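Local coordinates for protein poly(ADP-ribose) glycohydrolase (Thermomonospora curvata, PDB 3SIH) that probably hydrolyses the glycosidic bonds that join ADP-ribose units in poly(ADP-ribose), using a catalytic domain of the macrodomain clan, at residues D145-S150 and A171-P176; C91-S96 and A110-L115. All blocks are in the same frame, centred on the assembly; numbering follows the deposited sequence.

Contact 1. Residues D145-S150 and A171-P176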
ATOM      1  N   ASP A 145      -8.801  11.674  -3.165  1.00 15.63           N
ATOM      2  CA  ASP A 145      -8.168  11.350  -1.887  1.00 17.09           C
ATOM      3  C   ASP A 145      -8.893  10.249  -1.105  1.00 17.36           C
ATOM      4  O   ASP A 145      -8.516   9.974   0.030  1.00 19.12           O
ATOM      5  CB  ASP A 145      -8.062  12.592  -0.988  1.00 15.82           C
ATOM      6  CG  ASP A 145      -7.159  13.670  -1.553  1.00 19.38           C
ATOM      7  OD1 ASP A 145      -6.295  13.379  -2.407  1.00 17.62           O
ATOM      8  OD2 ASP A 145      -7.306  14.832  -1.111  1.00 19.75           O
ATOM      9  N   HIS A 146      -9.927   9.627  -1.677  1.00 14.45           N
ATOM     10  CA  HIS A 146     -10.540   8.472  -1.006  1.00 18.09           C
ATOM     11  C   HIS A 146      -9.490   7.424  -0.634  1.00 15.67           C
ATOM     12  O   HIS A 146      -8.582   7.136  -1.405  1.00 14.30           O
ATOM     13  CB  HIS A 146     -11.580   7.798  -1.903  1.00 18.19           C
ATOM     14  CG  HIS A 146     -12.850   8.574  -2.068  1.00 18.87           C
ATOM     15  ND1 HIS A 146     -13.977   8.327  -1.321  1.00 24.04           N
ATOM     16  CD2 HIS A 146     -13.171   9.575  -2.920  1.00 15.89           C
ATOM     17  CE1 HIS A 146     -14.945   9.153  -1.697  1.00 24.25           C
ATOM     18  NE2 HIS A 146     -14.478   9.918  -2.665  1.00 29.53           N
ATOM     19  N   LEU A 147      -9.635   6.826   0.543  1.00 14.22           N
ATOM     20  CA  LEU A 147      -8.699   5.791   0.971  1.00 11.53           C
ATOM     21  C   LEU A 147      -9.459   4.638   1.604  1.00 12.80           C
ATOM     22  O   LEU A 147     -10.437   4.846   2.326  1.00 12.87           O
ATOM     23  CB  LEU A 147      -7.726   6.407   1.985  1.00 14.50           C
ATOM     24  CG  LEU A 147      -6.673   5.556   2.680  1.00 19.44           C
ATOM     25  CD1 LEU A 147      -5.483   6.460   2.992  1.00 17.63           C
ATOM     26  CD2 LEU A 147      -7.255   4.954   3.937  1.00 18.02           C
ATOM     27  N   ILE A 148      -9.037   3.413   1.306  1.00  9.65           N
ATOM     28  CA  ILE A 148      -9.597   2.254   1.995  1.00 10.36           C
ATOM     29  C   ILE A 148      -8.591   1.768   3.039  1.00 10.41           C
ATOM     30  O   ILE A 148      -7.412   1.575   2.732  1.00 10.54           O
ATOM     31  CB  ILE A 148      -9.932   1.096   1.031  1.00  9.37           C
ATOM     32  CG1 ILE A 148     -11.014   1.509   0.018  1.00 13.05           C
ATOM     33  CG2 ILE A 148     -10.371  -0.145   1.829  1.00 11.20           C
ATOM     34  CD1 ILE A 148     -11.109   0.574  -1.191  1.00 12.64           C
ATOM     35  N   TYR A 149      -9.054   1.646   4.278  1.00 10.44           N
ATOM     36  CA  TYR A 149      -8.230   1.129   5.363  1.00 11.37           C
ATOM     37  C   TYR A 149      -8.642  -0.315   5.632  1.00  9.06           C
ATOM     38  O   TYR A 149      -9.813  -0.597   5.928  1.00  9.31           O
ATOM     39  CB  TYR A 149      -8.371   1.986   6.627  1.00 11.13           C
ATOM     40  CG  TYR A 149      -7.623   1.387   7.805  1.00 10.75           C
ATOM     41  CD1 TYR A 149      -6.233   1.418   7.859  1.00 11.14           C
ATOM     42  CD2 TYR A 149      -8.310   0.779   8.841  1.00 12.83           C
ATOM     43  CE1 TYR A 149      -5.539   0.856   8.940  1.00 10.79           C
ATOM     44  CE2 TYR A 149      -7.635   0.220   9.918  1.00 14.62           C
ATOM     45  CZ  TYR A 149      -6.256   0.256   9.949  1.00 13.70           C
ATOM     46  OH  TYR A 149      -5.603  -0.305  11.031  1.00 15.88           O
ATOM     47  N   SER A 150      -7.670  -1.217   5.534  1.00  9.16           N
ATOM     48  CA  SER A 150      -7.909  -2.650   5.719  1.00  8.60           C
ATOM     49  C   SER A 150      -7.042  -3.204   6.858  1.00  9.80           C
ATOM     50  O   SER A 150      -5.859  -3.458   6.662  1.00 11.13           O
ATOM     51  CB  SER A 150      -7.576  -3.420   4.432  1.00 10.72           C
ATOM     52  OG  SER A 150      -8.280  -2.893   3.306  1.00 11.41           O
ATOM     53  N   ALA A 171      -1.766  -4.146   8.101  1.00 11.27           N
ATOM     54  CA  ALA A 171      -2.842  -3.268   7.644  1.00  9.04           C
ATOM     55  C   ALA A 171      -2.460  -2.728   6.290  1.00  9.78           C
ATOM     56  O   ALA A 171      -1.293  -2.437   6.051  1.00 11.76           O
ATOM     57  CB  ALA A 171      -3.052  -2.101   8.611  1.00  9.69           C
ATOM     58  N   PHE A 172      -3.445  -2.586   5.408  1.00  9.16           N
ATOM     59  CA  PHE A 172      -3.216  -1.932   4.128  1.00  8.99           C
ATOM     60  C   PHE A 172      -3.907  -0.585   4.046  1.00  9.53           C
ATOM     61  O   PHE A 172      -4.975  -0.381   4.620  1.00 10.24           O
ATOM     62  CB  PHE A 172      -3.680  -2.814   2.961  1.00 10.49           C
ATOM     63  CG  PHE A 172      -2.780  -3.988   2.706  1.00 11.83           C
ATOM     64  CD1 PHE A 172      -1.532  -3.802   2.134  1.00 10.73           C
ATOM     65  CD2 PHE A 172      -3.175  -5.274   3.055  1.00 15.32           C
ATOM     66  CE1 PHE A 172      -0.679  -4.882   1.906  1.00 13.40           C
ATOM     67  CE2 PHE A 172      -2.332  -6.365   2.827  1.00 19.57           C
ATOM     68  CZ  PHE A 172      -1.087  -6.169   2.253  1.00 16.32           C
ATOM     69  N   LEU A 173      -3.253   0.334   3.351  1.00 10.71           N
ATOM     70  CA  LEU A 173      -3.824   1.638   3.031  1.00  8.08           C
ATOM     71  C   LEU A 173      -3.898   1.716   1.514  1.00  7.62           C
ATOM     72  O   LEU A 173      -2.870   1.669   0.840  1.00 10.71           O
ATOM     73  CB  LEU A 173      -2.911   2.753   3.543  1.00 11.16           C
ATOM     74  CG  LEU A 173      -2.590   2.730   5.036  1.00 16.29           C
ATOM     75  CD1 LEU A 173      -1.223   3.344   5.284  1.00 18.09           C
ATOM     76  CD2 LEU A 173      -3.675   3.463   5.811  1.00 26.25           C
ATOM     77  N   THR A 174      -5.113   1.834   0.982  1.00  8.32           N
ATOM     78  CA  THR A 174      -5.350   1.791  -0.460  1.00  9.49           C
ATOM     79  C   THR A 174      -5.760   3.176  -0.953  1.00  9.97           C
ATOM     80  O   THR A 174      -6.833   3.680  -0.628  1.00 12.23           O
ATOM     81  CB  THR A 174      -6.390   0.710  -0.797  1.00  9.16           C
ATOM     82  OG1 THR A 174      -5.818  -0.577  -0.533  1.00 10.26           O
ATOM     83  CG2 THR A 174      -6.800   0.762  -2.254  1.00 12.09           C
ATOM     84  N   SER A 175      -4.855   3.780  -1.715  1.00 11.31           N
ATOM     85  CA  SER A 175      -5.015   5.142  -2.205  1.00 12.45           C
ATOM     86  C   SER A 175      -4.366   5.213  -3.577  1.00 12.01           C
ATOM     87  O   SER A 175      -3.220   4.798  -3.736  1.00 12.61           O
ATOM     88  CB  SER A 175      -4.305   6.107  -1.253  1.00 11.68           C
ATOM     89  OG  SER A 175      -4.211   7.411  -1.817  1.00 15.86           O
ATOM     90  N   PRO A 176      -5.102   5.709  -4.589  1.00 13.33           N
ATOM     91  CA  PRO A 176      -4.547   5.753  -5.946  1.00 14.33           C
ATOM     92  C   PRO A 176      -3.745   7.024  -6.201  1.00 14.92           C
ATOM     93  O   PRO A 176      -4.229   8.122  -5.948  1.00 16.69           O
ATOM     94  CB  PRO A 176      -5.797   5.751  -6.827  1.00 17.21           C
ATOM     95  CG  PRO A 176      -6.828   6.471  -5.998  1.00 18.37           C
ATOM     96  CD  PRO A 176      -6.500   6.169  -4.543  1.00 16.04           C
TER
HETATM   97  O   HOH W   1      -6.653   8.638  -2.284  1.00 29.83           O
HETATM   98  O   HOH W   2      -6.554  -1.151   1.994  1.00 10.93           O
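I148 and S150 pair with T174 and F172 as the hydrogen-bonded positions of an antiparallel ladder, with Y149 and L173 between them as a non-hydrogen-bonded pair. The axes of the two strand segments, 147-150 and 171-175, come within 4.7 Å, their directions 167° apart. Four backbone bonds join them, among them I148 N to T174 O at 2.9 Å. That same T174 O also receives a CA-H...O contact from L147.

Y149 and L173 share one face of the sheet. With CG anti to the backbone N (chi1 175°), the phenol ring runs along the neighbouring strand: its edge takes L173 CD2 in plane, 3.9 Å from Y149 CD1, while the methyl of A171 lies 3.9 Å from Y149 CE1. Replacing Y149 by an alanine would probably open a gap beside L173 and A171 and leave H210 without the ring it stacks on.

The other face, that of I148, S150, F172 and T174, is partly polar. A water there binds I148 O, S150 OG and T174 OG1, the last at 2.7 Å; S124 and N93 are the further partners of these two hydroxyls. Where the ladder ends, a second water donates to H146 O at 2.6 Å and accepts from S175 OG.

This is the open end, away from the turn, of the hairpin 147-157 with 163-175 in the mixed sheet. Helix 189-209 packs V203 on L147 and L173, helices 121-125 and 129-138 cover I148, and strands 42-44 and 90-94 flank the pair.

Contact 2. Residues C91-S96 and A110-L115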
ATOM      1  N   CYS A  91       1.005  -0.946   5.334  1.00 10.24           N
ATOM      2  CA  CYS A  91       1.590  -0.885   4.008  1.00 10.37           C
ATOM      3  C   CYS A  91       0.717  -0.104   3.037  1.00  9.30           C
ATOM      4  O   CYS A  91      -0.483  -0.355   2.942  1.00 11.18           O
ATOM      5  CB  CYS A  91       1.725  -2.286   3.420  1.00 11.37           C
ATOM      6  SG  CYS A  91       2.748  -3.446   4.375  1.00 14.07           S
ATOM      7  N   LEU A  92       1.336   0.779   2.266  1.00  9.34           N
ATOM      8  CA  LEU A  92       0.635   1.482   1.196  1.00 10.09           C
ATOM      9  C   LEU A  92       0.484   0.584  -0.040  1.00 10.41           C
ATOM     10  O   LEU A  92       1.470   0.069  -0.577  1.00 11.82           O
ATOM     11  CB  LEU A  92       1.401   2.761   0.856  1.00  8.85           C
ATOM     12  CG  LEU A  92       0.884   3.556  -0.342  1.00 11.21           C
ATOM     13  CD1 LEU A  92      -0.555   4.022  -0.122  1.00 12.25           C
ATOM     14  CD2 LEU A  92       1.793   4.745  -0.576  1.00 13.49           C
ATOM     15  N   ASN A  93      -0.761   0.394  -0.468  1.00  9.94           N
ATOM     16  CA  ASN A  93      -1.091  -0.319  -1.695  1.00 10.17           C
ATOM     17  C   ASN A  93      -1.165   0.714  -2.807  1.00 12.57           C
ATOM     18  O   ASN A  93      -1.942   1.665  -2.703  1.00 11.83           O
ATOM     19  CB  ASN A  93      -2.449  -1.004  -1.512  1.00 10.78           C
ATOM     20  CG  ASN A  93      -3.011  -1.557  -2.811  1.00 11.59           C
ATOM     21  OD1 ASN A  93      -2.276  -1.827  -3.764  1.00 14.07           O
ATOM     22  ND2 ASN A  93      -4.328  -1.748  -2.841  1.00 11.18           N
ATOM     23  N   PHE A  94      -0.337   0.542  -3.844  1.00 12.96           N
ATOM     24  CA  PHE A  94      -0.323   1.481  -4.977  1.00 13.35           C
ATOM     25  C   PHE A  94      -1.532   1.151  -5.846  1.00 13.91           C
ATOM     26  O   PHE A  94      -1.423   0.445  -6.859  1.00 15.81           O
ATOM     27  CB  PHE A  94       0.977   1.356  -5.778  1.00 16.38           C
ATOM     28  CG  PHE A  94       2.243   1.492  -4.945  1.00 15.76           C
ATOM     29  CD1 PHE A  94       2.212   2.017  -3.655  1.00 13.13           C
ATOM     30  CD2 PHE A  94       3.473   1.122  -5.484  1.00 17.71           C
ATOM     31  CE1 PHE A  94       3.384   2.138  -2.915  1.00 15.82           C
ATOM     32  CE2 PHE A  94       4.640   1.237  -4.749  1.00 18.93           C
ATOM     33  CZ  PHE A  94       4.597   1.749  -3.469  1.00 15.68           C
ATOM     34  N   ALA A  95      -2.681   1.664  -5.420  1.00 15.81           N
ATOM     35  CA  ALA A  95      -3.973   1.136  -5.837  1.00 15.77           C
ATOM     36  C   ALA A  95      -4.393   1.545  -7.231  1.00 15.21           C
ATOM     37  O   ALA A  95      -4.105   2.656  -7.695  1.00 17.44           O
ATOM     38  CB  ALA A  95      -5.043   1.576  -4.869  1.00 18.09           C
ATOM     39  N   SER A  96      -5.094   0.629  -7.888  1.00 15.65           N
ATOM     40  CA  SER A  96      -5.945   0.982  -9.008  1.00 14.66           C
ATOM     41  C   SER A  96      -7.135   1.748  -8.455  1.00 15.33           C
ATOM     42  O   SER A  96      -7.674   1.381  -7.412  1.00 15.41           O
ATOM     43  CB  SER A  96      -6.450  -0.285  -9.698  1.00 16.33           C
ATOM     44  OG  SER A  96      -7.460   0.032 -10.654  1.00 18.53           O
ATOM     45  N   ALA A 110       2.448  -6.044 -11.145  1.00 26.73           N
ATOM     46  CA  ALA A 110       2.779  -4.752 -10.539  1.00 24.67           C
ATOM     47  C   ALA A 110       2.524  -4.864  -9.046  1.00 22.20           C
ATOM     48  O   ALA A 110       2.086  -5.920  -8.573  1.00 21.64           O
ATOM     49  CB  ALA A 110       1.951  -3.632 -11.151  1.00 25.25           C
ATOM     50  N   GLN A 111       2.783  -3.809  -8.274  1.00 20.01           N
ATOM     51  CA  GLN A 111       2.744  -4.049  -6.817  1.00 18.36           C
ATOM     52  C   GLN A 111       1.380  -4.427  -6.219  1.00 18.47           C
ATOM     53  O   GLN A 111       1.318  -5.363  -5.424  1.00 17.82           O
ATOM     54  CB  GLN A 111       3.592  -3.070  -5.949  1.00 37.88           C
ATOM     55  CG  GLN A 111       3.003  -1.744  -5.492  1.00 42.93           C
ATOM     56  CD  GLN A 111       2.233  -1.772  -4.150  1.00 16.08           C
ATOM     57  OE1 GLN A 111       2.802  -1.753  -3.007  1.00 21.05           O
ATOM     58  NE2 GLN A 111       0.931  -1.759  -4.277  1.00 15.90           N
ATOM     59  N   GLU A 112       0.304  -3.749  -6.606  1.00 15.47           N
ATOM     60  CA  GLU A 112      -1.018  -4.126  -6.105  1.00 16.76           C
ATOM     61  C   GLU A 112      -1.344  -5.586  -6.397  1.00 18.08           C
ATOM     62  O   GLU A 112      -1.838  -6.304  -5.529  1.00 16.39           O
ATOM     63  CB  GLU A 112      -2.137  -3.231  -6.654  1.00 17.65           C
ATOM     64  CG  GLU A 112      -3.520  -3.734  -6.219  1.00 17.03           C
ATOM     65  CD  GLU A 112      -4.648  -2.746  -6.421  1.00 16.12           C
ATOM     66  OE1 GLU A 112      -4.625  -2.000  -7.420  1.00 19.61           O
ATOM     67  OE2 GLU A 112      -5.585  -2.756  -5.588  1.00 15.64           O
ATOM     68  N   GLU A 113      -1.088  -6.018  -7.627  1.00 18.46           N
ATOM     69  CA  GLU A 113      -1.326  -7.409  -7.984  1.00 18.01           C
ATOM     70  C   GLU A 113      -0.531  -8.383  -7.111  1.00 19.77           C
ATOM     71  O   GLU A 113      -1.048  -9.424  -6.709  1.00 19.28           O
ATOM     72  CB  GLU A 113      -1.032  -7.625  -9.463  1.00 18.87           C
ATOM     73  CG  GLU A 113      -2.051  -6.942 -10.374  1.00 21.64           C
ATOM     74  CD  GLU A 113      -1.711  -5.501 -10.725  1.00 25.52           C
ATOM     75  OE1 GLU A 113      -0.726  -4.952 -10.187  1.00 24.88           O
ATOM     76  OE2 GLU A 113      -2.443  -4.912 -11.555  1.00 27.04           O
ATOM     77  N   GLY A 114       0.716  -8.048  -6.808  1.00 17.39           N
ATOM     78  CA  GLY A 114       1.501  -8.880  -5.904  1.00 17.64           C
ATOM     79  C   GLY A 114       0.843  -8.962  -4.534  1.00 18.44           C
ATOM     80  O   GLY A 114       0.755 -10.033  -3.934  1.00 19.08           O
ATOM     81  N   LEU A 115       0.376  -7.822  -4.028  1.00 18.00           N
ATOM     82  CA  LEU A 115      -0.341  -7.815  -2.753  1.00 15.95           C
ATOM     83  C   LEU A 115      -1.586  -8.704  -2.813  1.00 14.90           C
ATOM     84  O   LEU A 115      -1.817  -9.528  -1.929  1.00 14.73           O
ATOM     85  CB  LEU A 115      -0.719  -6.387  -2.348  1.00 12.34           C
ATOM     86  CG  LEU A 115       0.436  -5.390  -2.197  1.00 13.66           C
ATOM     87  CD1 LEU A 115      -0.086  -4.039  -1.732  1.00 12.24           C
ATOM     88  CD2 LEU A 115       1.472  -5.926  -1.199  1.00 16.27           C
TER
HETATM   89  O   HOH W   3       0.358  -1.215  -8.242  1.00 20.08           O
HETATM   90  O   HOH W   4      -7.549  -0.838  -5.563  1.00 14.18           O
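E112 sets out with CG anti to its own backbone N (chi1 175°) and stays extended beyond it, so that its carboxylate arrives between N93 and S96. N93 makes the matching turn, chi1 169°, which carries its amide toward the helix. N93 ND2 then donates to E112 OE2 at 3.2 Å on a nearly straight line; the oxygen lies in the amide plane, yet the donor stands well above the carboxylate plane. E112 OE1 takes the shorter bond, 2.7 Å from S96 N, on its syn side but tilted out of the carboxylate plane. A water hydrogen-bonded to S96 O donates to E112 OE2 at 2.7 Å, and G101 N binds this oxygen too.

The run Q111-E112-E113, shortly after a glycine-rich loop, is consistent with the QEE signature of PARG enzymes. It opens helix 111-118, A110 being the N-cap, while F94 is the centre of an inverse gamma turn.

Q111 CD lies over one face of the F94 ring, though the detailed fit of this side chain is doubtful. Another water bridges F94 O and E112 N, 3.0 Å from the latter. From the next turn of the helix, L115 CD1 packs 3.9 Å from N93 CB, and N93 ND2 has a further partner in T174 OG1.

Strand 163-175 is the hinge of the comparison: it pairs antiparallel with 147-157 in contact 1 and lies parallel to 90-94, the strand of contact 2. Probable backbone hydrogen bonds from C91 N to A171 O and from N93 N to L173 O, the latter 2.8 Å, sew the two together, and A95 packs on T174. Both sites are buried near the centre of the chain, but contact 2 includes partly exposed residues. Contact 1 rests on a backbone ladder, with apolar packing on the face of Y149 and L173 and water-linked hydroxyls as a supplement. Contact 2 sets the first turn of a helix against strand 90-94 and the residues that follow it, and there side chains carry the direct bonds.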